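PDB 2IZO: FLAP structure-specific endonuclease, which cleaves 5'-overhanging DNA flaps during replication and repair, as a structure-specific endonuclease that also has 5'-3' exonuclease activity and uses magnesium ions. Local coordinates for residues 224-235 with 275-283. Sequence-based numbering, arbitrary orientation.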
loop_
_atom_site.group_PDB
_atom_site.type_symbol
_atom_site.label_atom_id
_atom_site.label_comp_id
_atom_site.label_asym_id
_atom_site.label_seq_id
_atom_site.Cartn_x
_atom_site.Cartn_y
_atom_site.Cartn_z
ATOM N N ILE A 224 -38.820 -4.610 -21.418
ATOM C CA ILE A 224 -39.274 -5.975 -21.165
ATOM C C ILE A 224 -39.967 -6.524 -22.408
ATOM O O ILE A 224 -39.661 -7.635 -22.844
ATOM C CB ILE A 224 -40.188 -6.075 -19.908
ATOM C CG1 ILE A 224 -39.369 -5.800 -18.642
ATOM C CG2 ILE A 224 -40.845 -7.455 -19.812
ATOM C CD1 ILE A 224 -40.189 -5.372 -17.442
ATOM N N ASP A 225 -40.868 -5.731 -22.989
ATOM C CA ASP A 225 -41.592 -6.138 -24.195
ATOM C C ASP A 225 -40.661 -6.349 -25.381
ATOM O O ASP A 225 -40.876 -7.254 -26.191
ATOM C CB ASP A 225 -42.700 -5.142 -24.546
ATOM C CG ASP A 225 -43.990 -5.413 -23.789
ATOM O OD1 ASP A 225 -43.948 -5.575 -22.547
ATOM O OD2 ASP A 225 -45.055 -5.453 -24.433
ATOM N N ILE A 226 -39.626 -5.516 -25.474
ATOM C CA ILE A 226 -38.599 -5.678 -26.496
ATOM C C ILE A 226 -37.847 -6.981 -26.245
ATOM O O ILE A 226 -37.586 -7.744 -27.178
ATOM C CB ILE A 226 -37.640 -4.472 -26.536
ATOM C CG1 ILE A 226 -38.369 -3.244 -27.097
ATOM C CG2 ILE A 226 -36.413 -4.792 -27.378
ATOM C CD1 ILE A 226 -37.731 -1.915 -26.750
ATOM N N GLY A 227 -37.533 -7.238 -24.978
ATOM C CA GLY A 227 -36.933 -8.499 -24.562
ATOM C C GLY A 227 -37.766 -9.704 -24.964
ATOM O O GLY A 227 -37.219 -10.733 -25.364
ATOM N N ILE A 228 -39.090 -9.572 -24.860
ATOM C CA ILE A 228 -40.022 -10.625 -25.282
ATOM C C ILE A 228 -39.943 -10.844 -26.798
ATOM O O ILE A 228 -39.950 -11.983 -27.269
ATOM C CB ILE A 228 -41.504 -10.321 -24.865
ATOM C CG1 ILE A 228 -41.615 -9.874 -23.394
ATOM C CG2 ILE A 228 -42.425 -11.512 -25.151
ATOM C CD1 ILE A 228 -40.961 -10.793 -22.369
ATOM N N LEU A 229 -39.856 -9.749 -27.552
ATOM C CA LEU A 229 -39.811 -9.833 -29.007
ATOM C C LEU A 229 -38.482 -10.382 -29.501
ATOM O O LEU A 229 -38.435 -11.044 -30.540
ATOM C CB LEU A 229 -40.108 -8.482 -29.655
ATOM C CG LEU A 229 -41.514 -7.880 -29.542
ATOM C CD1 LEU A 229 -41.598 -6.639 -30.415
ATOM C CD2 LEU A 229 -42.618 -8.867 -29.922
ATOM N N ILE A 230 -37.408 -10.108 -28.761
ATOM C CA ILE A 230 -36.094 -10.671 -29.074
ATOM C C ILE A 230 -36.060 -12.125 -28.631
ATOM O O ILE A 230 -35.904 -13.028 -29.454
ATOM C CB ILE A 230 -34.938 -9.888 -28.410
ATOM C CG1 ILE A 230 -34.879 -8.460 -28.952
ATOM C CG2 ILE A 230 -33.599 -10.598 -28.641
ATOM C CD1 ILE A 230 -34.014 -7.538 -28.132
ATOM N N GLY A 231 -36.218 -12.341 -27.329
ATOM C CA GLY A 231 -36.251 -13.688 -26.777
ATOM C C GLY A 231 -35.577 -13.814 -25.430
ATOM O O GLY A 231 -34.371 -13.611 -25.308
ATOM N N THR A 232 -36.374 -14.154 -24.421
ATOM C CA THR A 232 -35.882 -14.450 -23.083
ATOM C C THR A 232 -35.869 -15.963 -22.900
ATOM O O THR A 232 -36.163 -16.702 -23.835
ATOM C CB THR A 232 -36.784 -13.808 -22.018
ATOM O OG1 THR A 232 -37.992 -14.569 -21.889
ATOM C CG2 THR A 232 -37.132 -12.369 -22.409
ATOM N N ASP A 233 -35.528 -16.426 -21.701
ATOM C CA ASP A 233 -35.551 -17.861 -21.399
ATOM C C ASP A 233 -36.972 -18.413 -21.303
ATOM O O ASP A 233 -37.198 -19.601 -21.529
ATOM C CB ASP A 233 -34.780 -18.155 -20.114
ATOM C CG ASP A 233 -33.304 -17.868 -20.249
ATOM O OD1 ASP A 233 -32.865 -16.805 -19.758
ATOM O OD2 ASP A 233 -32.586 -18.693 -20.860
ATOM N N TYR A 234 -37.919 -17.541 -20.972
ATOM C CA TYR A 234 -39.330 -17.911 -20.903
ATOM C C TYR A 234 -39.939 -18.046 -22.300
ATOM O O TYR A 234 -40.928 -18.757 -22.490
ATOM C CB TYR A 234 -40.108 -16.906 -20.045
ATOM C CG TYR A 234 -39.424 -16.579 -18.732
ATOM C CD1 TYR A 234 -38.995 -15.284 -18.449
ATOM C CD2 TYR A 234 -39.189 -17.573 -17.780
ATOM C CE1 TYR A 234 -38.361 -14.982 -17.243
ATOM C CE2 TYR A 234 -38.553 -17.280 -16.576
ATOM C CZ TYR A 234 -38.143 -15.986 -16.315
ATOM O OH TYR A 234 -37.518 -15.703 -15.124
ATOM N N ASN A 235 -39.337 -17.361 -23.268
ATOM C CA ASN A 235 -39.670 -17.540 -24.676
ATOM C C ASN A 235 -38.403 -17.636 -25.533
ATOM O O ASN A 235 -38.070 -16.699 -26.262
ATOM C CB ASN A 235 -40.601 -16.421 -25.167
ATOM C CG ASN A 235 -39.974 -15.037 -25.061
ATOM O OD1 ASN A 235 -39.163 -14.769 -24.176
ATOM N ND2 ASN A 235 -40.349 -14.153 -25.972
ATOM N N ILE A 275 -47.573 -15.045 -22.946
ATOM C CA ILE A 275 -46.567 -13.997 -22.757
ATOM C C ILE A 275 -47.048 -12.919 -21.788
ATOM O O ILE A 275 -46.242 -12.206 -21.188
ATOM C CB ILE A 275 -46.098 -13.357 -24.111
ATOM C CG1 ILE A 275 -47.273 -12.748 -24.899
ATOM C CG2 ILE A 275 -45.332 -14.379 -24.965
ATOM C CD1 ILE A 275 -47.499 -11.249 -24.663
ATOM N N ASP A 276 -48.368 -12.814 -21.646
ATOM C CA ASP A 276 -48.990 -11.892 -20.696
ATOM C C ASP A 276 -48.508 -12.173 -19.274
ATOM O O ASP A 276 -48.524 -11.289 -18.414
ATOM C CB ASP A 276 -50.518 -11.999 -20.769
ATOM C CG ASP A 276 -51.226 -10.789 -20.167
ATOM O OD1 ASP A 276 -52.441 -10.893 -19.884
ATOM O OD2 ASP A 276 -50.578 -9.735 -19.979
ATOM N N GLU A 277 -48.076 -13.411 -19.043
ATOM C CA GLU A 277 -47.495 -13.807 -17.769
ATOM C C GLU A 277 -46.006 -13.471 -17.683
ATOM O O GLU A 277 -45.516 -13.114 -16.612
ATOM C CB GLU A 277 -47.736 -15.298 -17.498
ATOM C CG GLU A 277 -47.050 -16.263 -18.467
ATOM C CD GLU A 277 -47.104 -17.702 -17.984
ATOM O OE1 GLU A 277 -48.182 -18.329 -18.086
ATOM O OE2 GLU A 277 -46.062 -18.204 -17.504
ATOM N N ILE A 278 -45.298 -13.573 -18.810
ATOM C CA ILE A 278 -43.845 -13.349 -18.843
ATOM C C ILE A 278 -43.470 -11.944 -18.359
ATOM O O ILE A 278 -42.456 -11.766 -17.679
ATOM C CB ILE A 278 -43.220 -13.639 -20.238
ATOM C CG1 ILE A 278 -43.559 -15.062 -20.695
ATOM C CG2 ILE A 278 -41.705 -13.464 -20.194
ATOM C CD1 ILE A 278 -42.999 -15.432 -22.062
ATOM N N ARG A 279 -44.301 -10.961 -18.704
ATOM C CA ARG A 279 -44.163 -9.599 -18.184
ATOM C C ARG A 279 -44.062 -9.603 -16.660
ATOM O O ARG A 279 -43.192 -8.944 -16.089
ATOM C CB ARG A 279 -45.347 -8.731 -18.611
ATOM C CG ARG A 279 -45.342 -8.313 -20.061
ATOM C CD ARG A 279 -46.406 -7.264 -20.306
ATOM N NE ARG A 279 -46.529 -6.934 -21.723
ATOM C CZ ARG A 279 -47.352 -7.543 -22.573
ATOM N NH1 ARG A 279 -48.144 -8.527 -22.160
ATOM N NH2 ARG A 279 -47.385 -7.165 -23.841
ATOM N N GLY A 280 -44.952 -10.361 -16.017
ATOM C CA GLY A 280 -44.984 -10.480 -14.560
ATOM C C GLY A 280 -43.749 -11.141 -13.977
ATOM O O GLY A 280 -43.359 -10.847 -12.846
ATOM N N LEU A 281 -43.135 -12.031 -14.756
ATOM C CA LEU A 281 -41.911 -12.716 -14.344
ATOM C C LEU A 281 -40.706 -11.779 -14.369
ATOM O O LEU A 281 -39.701 -12.035 -13.703
ATOM C CB LEU A 281 -41.650 -13.945 -15.225
ATOM C CG LEU A 281 -42.684 -15.081 -15.212
ATOM C CD1 LEU A 281 -42.448 -16.042 -16.374
ATOM C CD2 LEU A 281 -42.698 -15.835 -13.881
ATOM N N PHE A 282 -40.812 -10.694 -15.135
ATOM C CA PHE A 282 -39.758 -9.686 -15.198
ATOM C C PHE A 282 -40.054 -8.498 -14.295
ATOM O O PHE A 282 -39.180 -8.059 -13.541
ATOM C CB PHE A 282 -39.535 -9.210 -16.636
ATOM C CG PHE A 282 -38.638 -10.104 -17.440
ATOM C CD1 PHE A 282 -37.257 -10.056 -17.275
ATOM C CD2 PHE A 282 -39.168 -10.988 -18.370
ATOM C CE1 PHE A 282 -36.421 -10.879 -18.018
ATOM C CE2 PHE A 282 -38.339 -11.816 -19.118
ATOM C CZ PHE A 282 -36.962 -11.760 -18.941
ATOM N N LEU A 283 -41.279 -7.977 -14.379
ATOM C CA LEU A 283 -41.680 -6.802 -13.601
ATOM C C LEU A 283 -41.542 -7.055 -12.104
ATOM O O LEU A 283 -40.864 -6.304 -11.400
ATOM C CB LEU A 283 -43.113 -6.377 -13.939
ATOM C CG LEU A 283 -43.351 -5.599 -15.237
ATOM C CD1 LEU A 283 -44.822 -5.675 -15.644
ATOM C CD2 LEU A 283 -42.894 -4.148 -15.110
#
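Ile224 opens the contact by reaching two ways: its CG2 branch lies against CB of Phe282 (3.9 Å), while CD1 at the end of the other branch meets the CD2 methyl of Leu283. The carboxylate of Asp225 receives Arg279 in a two-pronged salt bridge. NE of Arg279 donates to OD1 of Asp225 on its syn side (3.0 Å), and NH2 turns to OD2, whose position is less certain; the two planes are 40° apart. The arginine gets there because its chain runs extended from CG to NE, and on its far side NH1 forms a longer ion pair with Asp276. An alanine in place of Arg279 would probably leave the buried Asp225 carboxylate without this cationic mate and Asp276 without its tie to the same network. Ile228 then presses CD1 onto CG2 of Ile278 (3.5 Å). Beyond the helix, Thr232 sets CG2 against the CE2-CZ end of Phe282, and its backbone N and hydroxyl both donate to OD1 of Asn235, fixing the turn. CD1 of Leu281 sits over the middle of one face of Tyr234, 3.9 Å from the ring centroid, in a CH-pi contact. The tyrosine edge points toward the face of Phe282 in an offset edge-to-face pair, planes at 78°. The axes of 224-230 and 278-283 run at 126° to each other, 10.3 Å apart at closest approach. Helix 278-283 thus packs on helix 220-230 and the turn after it, beside the predicted magnesium ligands: Asp233 belongs to this turn and Tyr234 touches Glu149. Phe282 also stacks on Phe176, just past helix 172-175, while Ile251 of helix 244-253, probably part with 220-230 of the family's helix-two-turn-helix (H3TH) region, packs against Asp225, Ile226 and Leu229.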